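Local coordinates for hydrogenase (NiFe) small subunit HydA (Allochromatium vinosum, PDB 3MYR), which carries the iron-sulfur clusters of a heterodimeric [NiFe] hydrogenase and, with the large subunit, probably passes electrons from H2 to an acceptor, at residues P4-L9 with D35-D40; N143-P148 with Y173-A178; C188-F193 with W212-L217. All coordinates share one frame; numbering follows the deposited sequence.

Contact 1: P4-L9 with D35-D40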
loop_
_atom_site.group_PDB
_atom_site.type_symbol
_atom_site.label_atom_id
_atom_site.label_comp_id
_atom_site.label_asym_id
_atom_site.label_seq_id
_atom_site.Cartn_x
_atom_site.Cartn_y
_atom_site.Cartn_z
ATOM N N PRO A 4 21.443 19.332 -0.288
ATOM C CA PRO A 4 22.179 18.133 -0.655
ATOM C C PRO A 4 21.255 17.132 -1.366
ATOM O O PRO A 4 20.093 16.949 -0.972
ATOM C CB PRO A 4 22.653 17.565 0.697
ATOM C CG PRO A 4 21.908 18.309 1.718
ATOM C CD PRO A 4 21.567 19.649 1.144
ATOM N N SER A 5 21.783 16.501 -2.386
ATOM C CA SER A 5 21.006 15.598 -3.222
ATOM C C SER A 5 20.756 14.209 -2.613
ATOM O O SER A 5 21.667 13.605 -1.993
ATOM C CB SER A 5 21.698 15.448 -4.543
ATOM O OG SER A 5 21.020 14.498 -5.359
ATOM N N VAL A 6 19.503 13.737 -2.760
ATOM C CA VAL A 6 19.089 12.429 -2.250
ATOM C C VAL A 6 18.404 11.601 -3.346
ATOM O O VAL A 6 17.508 12.091 -4.047
ATOM C CB VAL A 6 18.173 12.577 -1.048
ATOM C CG1 VAL A 6 17.664 11.168 -0.634
ATOM C CG2 VAL A 6 18.937 13.293 0.129
ATOM N N ILE A 7 18.911 10.400 -3.597
ATOM C CA ILE A 7 18.330 9.523 -4.568
ATOM C C ILE A 7 17.754 8.307 -3.823
ATOM O O ILE A 7 18.486 7.639 -3.062
ATOM C CB ILE A 7 19.363 9.019 -5.555
ATOM C CG1 ILE A 7 19.802 10.218 -6.456
ATOM C CG2 ILE A 7 18.674 7.961 -6.536
ATOM C CD1 ILE A 7 20.998 9.859 -7.383
ATOM N N TRP A 8 16.449 8.061 -4.014
ATOM C CA TRP A 8 15.730 7.006 -3.319
ATOM C C TRP A 8 15.538 5.852 -4.308
ATOM O O TRP A 8 14.834 6.020 -5.332
ATOM C CB TRP A 8 14.381 7.523 -2.794
ATOM C CG TRP A 8 13.743 6.512 -1.878
ATOM C CD1 TRP A 8 13.200 5.287 -2.246
ATOM C CD2 TRP A 8 13.562 6.611 -0.458
ATOM N NE1 TRP A 8 12.631 4.674 -1.151
ATOM C CE2 TRP A 8 12.866 5.450 -0.042
ATOM C CE3 TRP A 8 13.848 7.616 0.506
ATOM C CZ2 TRP A 8 12.459 5.258 1.288
ATOM C CZ3 TRP A 8 13.529 7.371 1.818
ATOM C CH2 TRP A 8 12.806 6.207 2.191
ATOM N N LEU A 9 16.184 4.705 -4.058
ATOM C CA LEU A 9 16.010 3.533 -4.958
ATOM C C LEU A 9 15.050 2.582 -4.318
ATOM O O LEU A 9 15.224 2.207 -3.122
ATOM C CB LEU A 9 17.353 2.811 -5.176
ATOM C CG LEU A 9 18.499 3.683 -5.758
ATOM C CD1 LEU A 9 19.823 2.904 -5.839
ATOM C CD2 LEU A 9 17.993 4.136 -7.116
ATOM N N ASP A 35 13.130 22.290 2.201
ATOM C CA ASP A 35 14.093 23.093 2.962
ATOM C C ASP A 35 15.444 22.473 3.234
ATOM O O ASP A 35 16.410 23.194 3.401
ATOM C CB ASP A 35 13.506 23.662 4.275
ATOM C CG ASP A 35 12.279 24.565 4.029
ATOM O OD1 ASP A 35 12.361 25.442 3.134
ATOM O OD2 ASP A 35 11.194 24.328 4.648
ATOM N N PHE A 36 15.533 21.151 3.251
ATOM C CA PHE A 36 16.712 20.506 3.779
ATOM C C PHE A 36 17.431 19.632 2.752
ATOM O O PHE A 36 18.645 19.563 2.762
ATOM C CB PHE A 36 16.370 19.765 5.102
ATOM C CG PHE A 36 15.947 20.720 6.192
ATOM C CD1 PHE A 36 14.609 20.800 6.613
ATOM C CD2 PHE A 36 16.874 21.720 6.662
ATOM C CE1 PHE A 36 14.187 21.830 7.556
ATOM C CE2 PHE A 36 16.503 22.747 7.624
ATOM C CZ PHE A 36 15.148 22.818 8.060
ATOM N N ILE A 37 16.700 18.955 1.876
ATOM C CA ILE A 37 17.337 18.103 0.894
ATOM C C ILE A 37 16.777 18.414 -0.443
ATOM O O ILE A 37 15.789 19.149 -0.571
ATOM C CB ILE A 37 17.119 16.556 1.162
ATOM C CG1 ILE A 37 15.629 16.157 1.032
ATOM C CG2 ILE A 37 17.625 16.188 2.509
ATOM C CD1 ILE A 37 15.357 14.690 1.432
ATOM N N SER A 38 17.391 17.809 -1.441
ATOM C CA SER A 38 16.825 17.841 -2.753
ATOM C C SER A 38 16.551 16.398 -3.107
ATOM O O SER A 38 17.495 15.632 -3.397
ATOM C CB SER A 38 17.793 18.459 -3.771
ATOM O OG SER A 38 17.098 18.658 -5.007
ATOM N N LEU A 39 15.301 15.984 -2.927
ATOM C CA LEU A 39 14.950 14.582 -3.177
ATOM C C LEU A 39 14.758 14.484 -4.696
ATOM O O LEU A 39 13.748 14.947 -5.245
ATOM C CB LEU A 39 13.634 14.228 -2.446
ATOM C CG LEU A 39 13.049 12.848 -2.795
ATOM C CD1 LEU A 39 14.076 11.714 -2.361
ATOM C CD2 LEU A 39 11.635 12.564 -2.142
ATOM N N ASP A 40 15.743 13.923 -5.398
ATOM C CA ASP A 40 15.808 14.076 -6.850
ATOM C C ASP A 40 15.204 12.922 -7.637
ATOM O O ASP A 40 14.953 13.043 -8.839
ATOM C CB ASP A 40 17.247 14.277 -7.255
ATOM C CG ASP A 40 17.803 15.639 -6.781
ATOM O OD1 ASP A 40 19.036 15.750 -6.561
ATOM O OD2 ASP A 40 17.019 16.624 -6.621
#
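Ser5 OG donates the shortest polar bond between 4-9 and 35-40, reaching Asp40 OD1 at 2.6 Å on the anti side of the carboxylate and 27° out of its plane. The other oxygen, Asp40 OD2, is met on its syn side by Ser38 OG, also at 2.6 Å. Two serine hydroxyls from adjoining strands thus grip one carboxylate by both oxygens, which fixes its rotation and would be expected to favour its ionised form. Asp40 CG stands anti to its own carbonyl carbon (chi1 -69°), the setting that brings the group within bonding distance of both hydroxyls.

Beneath this polar cluster the backbones pair in parallel. Ser38 uses both of its backbone groups, its N reaching Pro4 O at 2.9 Å and its O receiving Val6 N at 2.8 Å; Val6 O then accepts from Asp40 N at 2.9 Å. Over these few residues the strands run at 38° to each other.

On the opposite face the contact is apolar, between Val6, Ile37, Leu39 and Trp8. Val6 divides its two methyls, CG2 lying against Ile37 CB at 3.9 Å and CG1 against Leu39 CD1 at 4.0 Å. Leu39 CD1 also touches Trp8 CB. Leu162 of helix 151-164 packs on Pro4 and Ile37, whereas Ala60 of helix 50-63 meets Ser5 and Asp40. Strand 38-41 also borders the large subunit, whose Ile166 packs on Leu39.

With helices 16-23 and 29-36 in the connection, strands 5-10 and 38-41 form the first beta-alpha-beta crossover of a flavodoxin-like domain.

Contact 2: N143-P148 with Y173-A178. With SF4 (iron/sulfur cluster), chain I.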
loop_
_atom_site.group_PDB
_atom_site.type_symbol
_atom_site.label_atom_id
_atom_site.label_comp_id
_atom_site.label_asym_id
_atom_site.label_seq_id
_atom_site.Cartn_x
_atom_site.Cartn_y
_atom_site.Cartn_z
ATOM N N ASN A 143 22.618 1.012 8.241
ATOM C CA ASN A 143 21.408 0.175 8.234
ATOM C C ASN A 143 20.376 0.718 9.182
ATOM O O ASN A 143 20.687 0.974 10.353
ATOM C CB ASN A 143 21.801 -1.216 8.687
ATOM C CG ASN A 143 22.589 -1.954 7.591
ATOM O OD1 ASN A 143 22.354 -1.693 6.414
ATOM N ND2 ASN A 143 23.517 -2.807 7.965
ATOM N N VAL A 144 19.159 0.931 8.696
ATOM C CA VAL A 144 18.105 1.474 9.517
ATOM C C VAL A 144 16.938 0.468 9.396
ATOM O O VAL A 144 16.005 0.668 8.614
ATOM C CB VAL A 144 17.699 2.933 9.051
ATOM C CG1 VAL A 144 16.511 3.544 9.965
ATOM C CG2 VAL A 144 18.935 3.884 9.112
ATOM N N PRO A 145 16.999 -0.639 10.147
ATOM C CA PRO A 145 16.080 -1.785 9.911
ATOM C C PRO A 145 14.779 -1.640 10.707
ATOM O O PRO A 145 14.602 -0.619 11.421
ATOM C CB PRO A 145 16.861 -2.960 10.402
ATOM C CG PRO A 145 17.753 -2.414 11.463
ATOM C CD PRO A 145 18.172 -1.020 10.933
ATOM N N GLY A 146 13.924 -2.655 10.667
ATOM C CA GLY A 146 12.511 -2.489 11.098
ATOM C C GLY A 146 11.622 -2.741 9.891
ATOM O O GLY A 146 12.046 -2.548 8.776
ATOM N N CYS A 147 10.378 -3.145 10.099
ATOM C CA CYS A 147 9.542 -3.575 8.984
ATOM C C CYS A 147 8.155 -2.923 9.182
ATOM O O CYS A 147 7.199 -3.552 9.685
ATOM C CB CYS A 147 9.471 -5.124 9.017
ATOM S SG CYS A 147 8.732 -5.755 7.500
ATOM N N PRO A 148 8.060 -1.603 8.950
ATOM C CA PRO A 148 9.182 -0.721 8.539
ATOM C C PRO A 148 9.797 -0.130 9.830
ATOM O O PRO A 148 9.289 -0.391 10.928
ATOM C CB PRO A 148 8.487 0.368 7.716
ATOM C CG PRO A 148 7.066 0.493 8.387
ATOM C CD PRO A 148 6.761 -0.895 8.989
ATOM N N TYR A 173 26.260 -4.247 13.649
ATOM C CA TYR A 173 25.527 -4.490 12.393
ATOM C C TYR A 173 25.216 -3.230 11.544
ATOM O O TYR A 173 24.326 -3.283 10.661
ATOM C CB TYR A 173 24.212 -5.197 12.685
ATOM C CG TYR A 173 24.310 -6.667 12.954
ATOM C CD1 TYR A 173 24.717 -7.578 11.952
ATOM C CD2 TYR A 173 23.804 -7.172 14.135
ATOM C CE1 TYR A 173 24.696 -8.982 12.211
ATOM C CE2 TYR A 173 23.771 -8.538 14.406
ATOM C CZ TYR A 173 24.244 -9.418 13.474
ATOM O OH TYR A 173 24.151 -10.726 13.815
ATOM N N GLY A 174 25.864 -2.100 11.853
ATOM C CA GLY A 174 25.710 -0.881 11.036
ATOM C C GLY A 174 24.478 -0.041 11.406
ATOM O O GLY A 174 24.117 0.929 10.678
ATOM N N ARG A 175 23.900 -0.346 12.570
ATOM C CA ARG A 175 22.664 0.335 13.052
ATOM C C ARG A 175 22.980 1.486 14.012
ATOM O O ARG A 175 23.763 1.340 14.947
ATOM C CB ARG A 175 21.764 -0.681 13.753
ATOM C CG ARG A 175 21.394 -1.922 12.869
ATOM C CD ARG A 175 20.433 -2.848 13.677
ATOM N NE ARG A 175 21.156 -3.410 14.838
ATOM C CZ ARG A 175 20.786 -4.524 15.493
ATOM N NH1 ARG A 175 19.707 -5.187 15.143
ATOM N NH2 ARG A 175 21.512 -5.012 16.459
ATOM N N PRO A 176 22.405 2.655 13.758
ATOM C CA PRO A 176 22.608 3.813 14.661
ATOM C C PRO A 176 22.285 3.500 16.124
ATOM O O PRO A 176 21.147 3.114 16.459
ATOM C CB PRO A 176 21.619 4.831 14.123
ATOM C CG PRO A 176 21.618 4.590 12.659
ATOM C CD PRO A 176 21.558 3.017 12.608
ATOM N N LEU A 177 23.263 3.755 16.993
ATOM C CA LEU A 177 23.077 3.479 18.429
ATOM C C LEU A 177 21.938 4.235 19.047
ATOM O O LEU A 177 21.351 3.772 20.050
ATOM C CB LEU A 177 24.380 3.749 19.220
ATOM C CG LEU A 177 25.506 2.755 18.811
ATOM C CD1 LEU A 177 26.858 3.186 19.422
ATOM C CD2 LEU A 177 25.208 1.255 19.167
ATOM N N ALA A 178 21.622 5.406 18.522
ATOM C CA ALA A 178 20.587 6.220 19.208
ATOM C C ALA A 178 19.246 5.496 19.142
ATOM O O ALA A 178 18.331 5.774 19.949
ATOM C CB ALA A 178 20.434 7.655 18.557
HETATM FE FE1 SF4 I . 9.181 -4.401 5.740
HETATM FE FE2 SF4 I . 10.242 -2.096 4.579
HETATM FE FE3 SF4 I . 10.954 -4.662 3.637
HETATM FE FE4 SF4 I . 8.264 -3.379 3.413
HETATM S S1 SF4 I . 10.355 -2.805 2.314
HETATM S S2 SF4 I . 8.874 -5.510 3.772
HETATM S S3 SF4 I . 8.125 -2.469 5.499
HETATM S S4 SF4 I . 11.364 -3.827 5.694
#
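Asn143 grips two successive carbonyls of 173-178. Its side-chain ND2 donates to Tyr173 O at 2.9 Å in a nearly straight bond (168°), with the acceptor lying in the amide plane, while its backbone N reaches Gly174 O at 2.9 Å from above the carbonyl plane. Asn143 O receives the CA-H of Arg175 at 3.4 Å and borders Pro176 CD. With an alanine here, Tyr173 O would lose this donor, and the 173-174 backbone, keeping one bond from this residue, is likely to be less firmly placed.

Pro145 CG rests on Arg175 CD at 3.5 Å, the two side chains crossing at about a right angle. Salt bridges to Asp171 and Glu252 hold the guanidinium, which would be expected to steady the aliphatic part that Pro145 meets. Gly174 has positive phi, and a side chain on it would press on Asn143 ND2.

Cys147 SG binds iron FE1 of the [4Fe-4S] cluster at 2.3 Å; Cys14, Cys17 and Cys113 complete the site. Cys147 O accepts from Arg59 and Lys211 of the large subunit, cations that would probably stabilise negative cluster charge. Both hydrogen bonds across the contact are amide-to-carbonyl, so the junction relies on no charge.

Contact 3: C188-F193 with W212-L217. With SF4 (iron/sulfur cluster), chain J.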
loop_
_atom_site.group_PDB
_atom_site.type_symbol
_atom_site.label_atom_id
_atom_site.label_comp_id
_atom_site.label_asym_id
_atom_site.label_seq_id
_atom_site.Cartn_x
_atom_site.Cartn_y
_atom_site.Cartn_z
ATOM N N CYS A 188 11.183 -2.316 27.926
ATOM C CA CYS A 188 9.767 -2.621 27.845
ATOM C C CYS A 188 9.028 -2.401 29.170
ATOM O O CYS A 188 9.464 -2.852 30.254
ATOM C CB CYS A 188 9.610 -4.094 27.385
ATOM S SG CYS A 188 7.834 -4.572 27.292
ATOM N N TYR A 189 7.883 -1.727 29.112
ATOM C CA TYR A 189 7.121 -1.469 30.341
ATOM C C TYR A 189 6.533 -2.745 30.984
ATOM O O TYR A 189 6.073 -2.656 32.111
ATOM C CB TYR A 189 6.026 -0.399 30.129
ATOM C CG TYR A 189 4.799 -0.959 29.412
ATOM C CD1 TYR A 189 3.602 -1.193 30.093
ATOM C CD2 TYR A 189 4.848 -1.251 28.016
ATOM C CE1 TYR A 189 2.457 -1.732 29.431
ATOM C CE2 TYR A 189 3.726 -1.834 27.339
ATOM C CZ TYR A 189 2.530 -2.035 28.054
ATOM O OH TYR A 189 1.455 -2.582 27.433
ATOM N N ARG A 190 6.570 -3.903 30.289
ATOM C CA ARG A 190 6.083 -5.174 30.863
ATOM C C ARG A 190 7.228 -5.949 31.481
ATOM O O ARG A 190 7.028 -6.998 32.123
ATOM C CB ARG A 190 5.371 -6.032 29.808
ATOM C CG ARG A 190 4.217 -5.234 29.078
ATOM C CD ARG A 190 3.317 -6.178 28.324
ATOM N NE ARG A 190 2.240 -5.470 27.660
ATOM C CZ ARG A 190 1.085 -5.997 27.269
ATOM N NH1 ARG A 190 0.719 -7.208 27.690
ATOM N NH2 ARG A 190 0.216 -5.224 26.599
ATOM N N ARG A 191 8.421 -5.413 31.347
ATOM C CA ARG A 191 9.619 -6.146 31.808
ATOM C C ARG A 191 9.591 -6.430 33.307
ATOM O O ARG A 191 9.943 -7.558 33.716
ATOM C CB ARG A 191 10.931 -5.408 31.423
ATOM C CG ARG A 191 12.223 -6.089 32.070
ATOM C CD ARG A 191 12.453 -7.514 31.415
ATOM N NE ARG A 191 13.721 -8.084 31.947
ATOM C CZ ARG A 191 14.966 -7.725 31.542
ATOM N NH1 ARG A 191 16.060 -8.280 32.091
ATOM N NH2 ARG A 191 15.145 -6.833 30.576
ATOM N N PRO A 192 9.150 -5.447 34.154
ATOM C CA PRO A 192 9.164 -5.873 35.564
ATOM C C PRO A 192 8.146 -6.972 35.860
ATOM O O PRO A 192 8.331 -7.735 36.821
ATOM C CB PRO A 192 8.782 -4.629 36.329
ATOM C CG PRO A 192 9.378 -3.488 35.409
ATOM C CD PRO A 192 9.003 -3.979 34.016
ATOM N N PHE A 193 7.118 -7.074 35.015
ATOM C CA PHE A 193 6.155 -8.189 35.093
ATOM C C PHE A 193 6.731 -9.554 34.678
ATOM O O PHE A 193 6.543 -10.594 35.378
ATOM C CB PHE A 193 4.889 -7.791 34.341
ATOM C CG PHE A 193 4.134 -6.760 35.078
ATOM C CD1 PHE A 193 4.620 -5.461 35.170
ATOM C CD2 PHE A 193 3.036 -7.080 35.783
ATOM C CE1 PHE A 193 3.930 -4.491 35.921
ATOM C CE2 PHE A 193 2.323 -6.103 36.513
ATOM C CZ PHE A 193 2.792 -4.843 36.634
ATOM N N TRP A 212 0.531 -7.712 31.665
ATOM C CA TRP A 212 1.568 -8.693 32.025
ATOM C C TRP A 212 2.365 -9.034 30.778
ATOM O O TRP A 212 1.945 -8.757 29.673
ATOM C CB TRP A 212 0.963 -9.952 32.660
ATOM C CG TRP A 212 0.204 -9.649 33.958
ATOM C CD1 TRP A 212 0.096 -8.414 34.606
ATOM C CD2 TRP A 212 -0.529 -10.591 34.781
ATOM N NE1 TRP A 212 -0.666 -8.553 35.766
ATOM C CE2 TRP A 212 -1.089 -9.860 35.875
ATOM C CE3 TRP A 212 -0.814 -11.964 34.664
ATOM C CZ2 TRP A 212 -1.908 -10.472 36.844
ATOM C CZ3 TRP A 212 -1.619 -12.570 35.611
ATOM C CH2 TRP A 212 -2.180 -11.817 36.679
ATOM N N CYS A 213 3.487 -9.688 30.967
ATOM C CA CYS A 213 4.429 -9.940 29.898
ATOM C C CYS A 213 3.853 -10.880 28.853
ATOM O O CYS A 213 3.124 -11.832 29.179
ATOM C CB CYS A 213 5.721 -10.489 30.515
ATOM S SG CYS A 213 6.934 -11.036 29.328
ATOM N N LEU A 214 4.200 -10.597 27.587
ATOM C CA LEU A 214 3.843 -11.422 26.377
ATOM C C LEU A 214 4.813 -12.536 25.929
ATOM O O LEU A 214 4.620 -13.152 24.842
ATOM C CB LEU A 214 3.596 -10.504 25.191
ATOM C CG LEU A 214 2.559 -9.393 25.493
ATOM C CD1 LEU A 214 2.404 -8.424 24.296
ATOM C CD2 LEU A 214 1.107 -10.013 25.811
ATOM N N TYR A 215 5.799 -12.818 26.777
ATOM C CA TYR A 215 6.853 -13.768 26.479
ATOM C C TYR A 215 6.275 -15.160 26.068
ATOM O O TYR A 215 6.717 -15.758 25.064
ATOM C CB TYR A 215 7.761 -13.956 27.710
ATOM C CG TYR A 215 8.823 -15.018 27.458
ATOM C CD1 TYR A 215 8.651 -16.333 27.870
ATOM C CD2 TYR A 215 9.949 -14.713 26.762
ATOM C CE1 TYR A 215 9.629 -17.302 27.623
ATOM C CE2 TYR A 215 10.900 -15.672 26.486
ATOM C CZ TYR A 215 10.720 -16.947 26.910
ATOM O OH TYR A 215 11.710 -17.855 26.613
ATOM N N ARG A 216 5.251 -15.620 26.806
ATOM C CA ARG A 216 4.648 -16.904 26.526
ATOM C C ARG A 216 3.873 -16.984 25.232
ATOM O O ARG A 216 3.668 -18.084 24.694
ATOM C CB ARG A 216 3.861 -17.381 27.788
ATOM C CG ARG A 216 4.893 -18.123 28.561
ATOM C CD ARG A 216 5.091 -18.055 29.993
ATOM N NE ARG A 216 4.001 -18.622 30.676
ATOM C CZ ARG A 216 3.988 -19.022 31.966
ATOM N NH1 ARG A 216 5.099 -19.171 32.700
ATOM N NH2 ARG A 216 2.808 -19.382 32.495
ATOM N N LEU A 217 3.464 -15.835 24.705
ATOM C CA LEU A 217 2.879 -15.761 23.402
ATOM C C LEU A 217 3.900 -15.515 22.288
ATOM O O LEU A 217 3.499 -15.215 21.197
ATOM C CB LEU A 217 1.846 -14.585 23.384
ATOM C CG LEU A 217 0.714 -14.865 24.408
ATOM C CD1 LEU A 217 -0.223 -13.642 24.692
ATOM C CD2 LEU A 217 -0.097 -16.134 24.014
HETATM FE FE1 SF4 J . 8.203 -6.832 27.099
HETATM FE FE2 SF4 J . 7.774 -9.433 28.001
HETATM FE FE3 SF4 J . 8.286 -8.929 25.361
HETATM FE FE4 SF4 J . 10.253 -8.649 27.237
HETATM S S1 SF4 J . 9.185 -10.558 26.621
HETATM S S2 SF4 J . 9.847 -7.264 25.508
HETATM S S3 SF4 J . 9.037 -7.795 28.997
HETATM S S4 SF4 J . 6.456 -8.225 26.569
#
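Arg190, with CG anti to its carbonyl carbon (chi1 -54°) and the chain extended from CG to NE, stretches across to the backbone of 212-217. Arg190 NH1 meets Trp212 O at 2.8 Å, the oxygen near the guanidinium plane and the nitrogen in the carbonyl plane. Arg190 NE and NH2 together take Tyr189 OH side-on, each at 3.0 Å, and Arg190 CG sits over the centre of the Tyr189 ring. Tyr189 OH is also hydrogen-bonded to Ser232 of the large subunit. Leu214 lies over one guanidinium face with CD1, while Leu214 CD2 comes within 3.4 Å of Arg190 NH1.

On the other flank, Phe193 and the five-membered ring of Trp212 are inclined by only 22° but displaced, with centroids 5.4 Å apart, so little of one ring lies over the other. Phe193 CD2 still reaches Trp212 CD1 at 3.4 Å.

Each segment also gives the second [4Fe-4S] cluster a ligand: Cys188 SG binds iron FE1 at 2.3 Å and Cys213 SG binds iron FE2 at 2.2 Å, with His185 and Cys219 completing this histidine-ligated distal cluster. Both sulfurs also accept a backbone N-H, Cys188 SG from Arg190 N at 3.3 Å and Cys213 SG from Tyr215 N. Such N-H...S bonds, with the arginine's positive charge nearby, would probably draw off thiolate charge and influence the cluster's reduction potential.

In the fold
Contacts 1 and 2 belong to the same sheet, on strands at opposite ends of its parallel run: 38-41 beside 5-10, and 141-144 with the loop that leaves it. Contact 3 lies outside that sheet, among loops and short helices, its centre about 25 Å from the centre of the chain, that of contact 2 about 6 Å. All three are largely buried, and their bonding changes with place. Contact 1 is regular strand pairing, contact 2 joins a strand end to a loop leading into helix 177-180, and contact 3 packs two cluster-binding loops. Contact 2 holds one cysteine ligand of the first [4Fe-4S] cluster and contact 3 two of the second; contact 1 holds none.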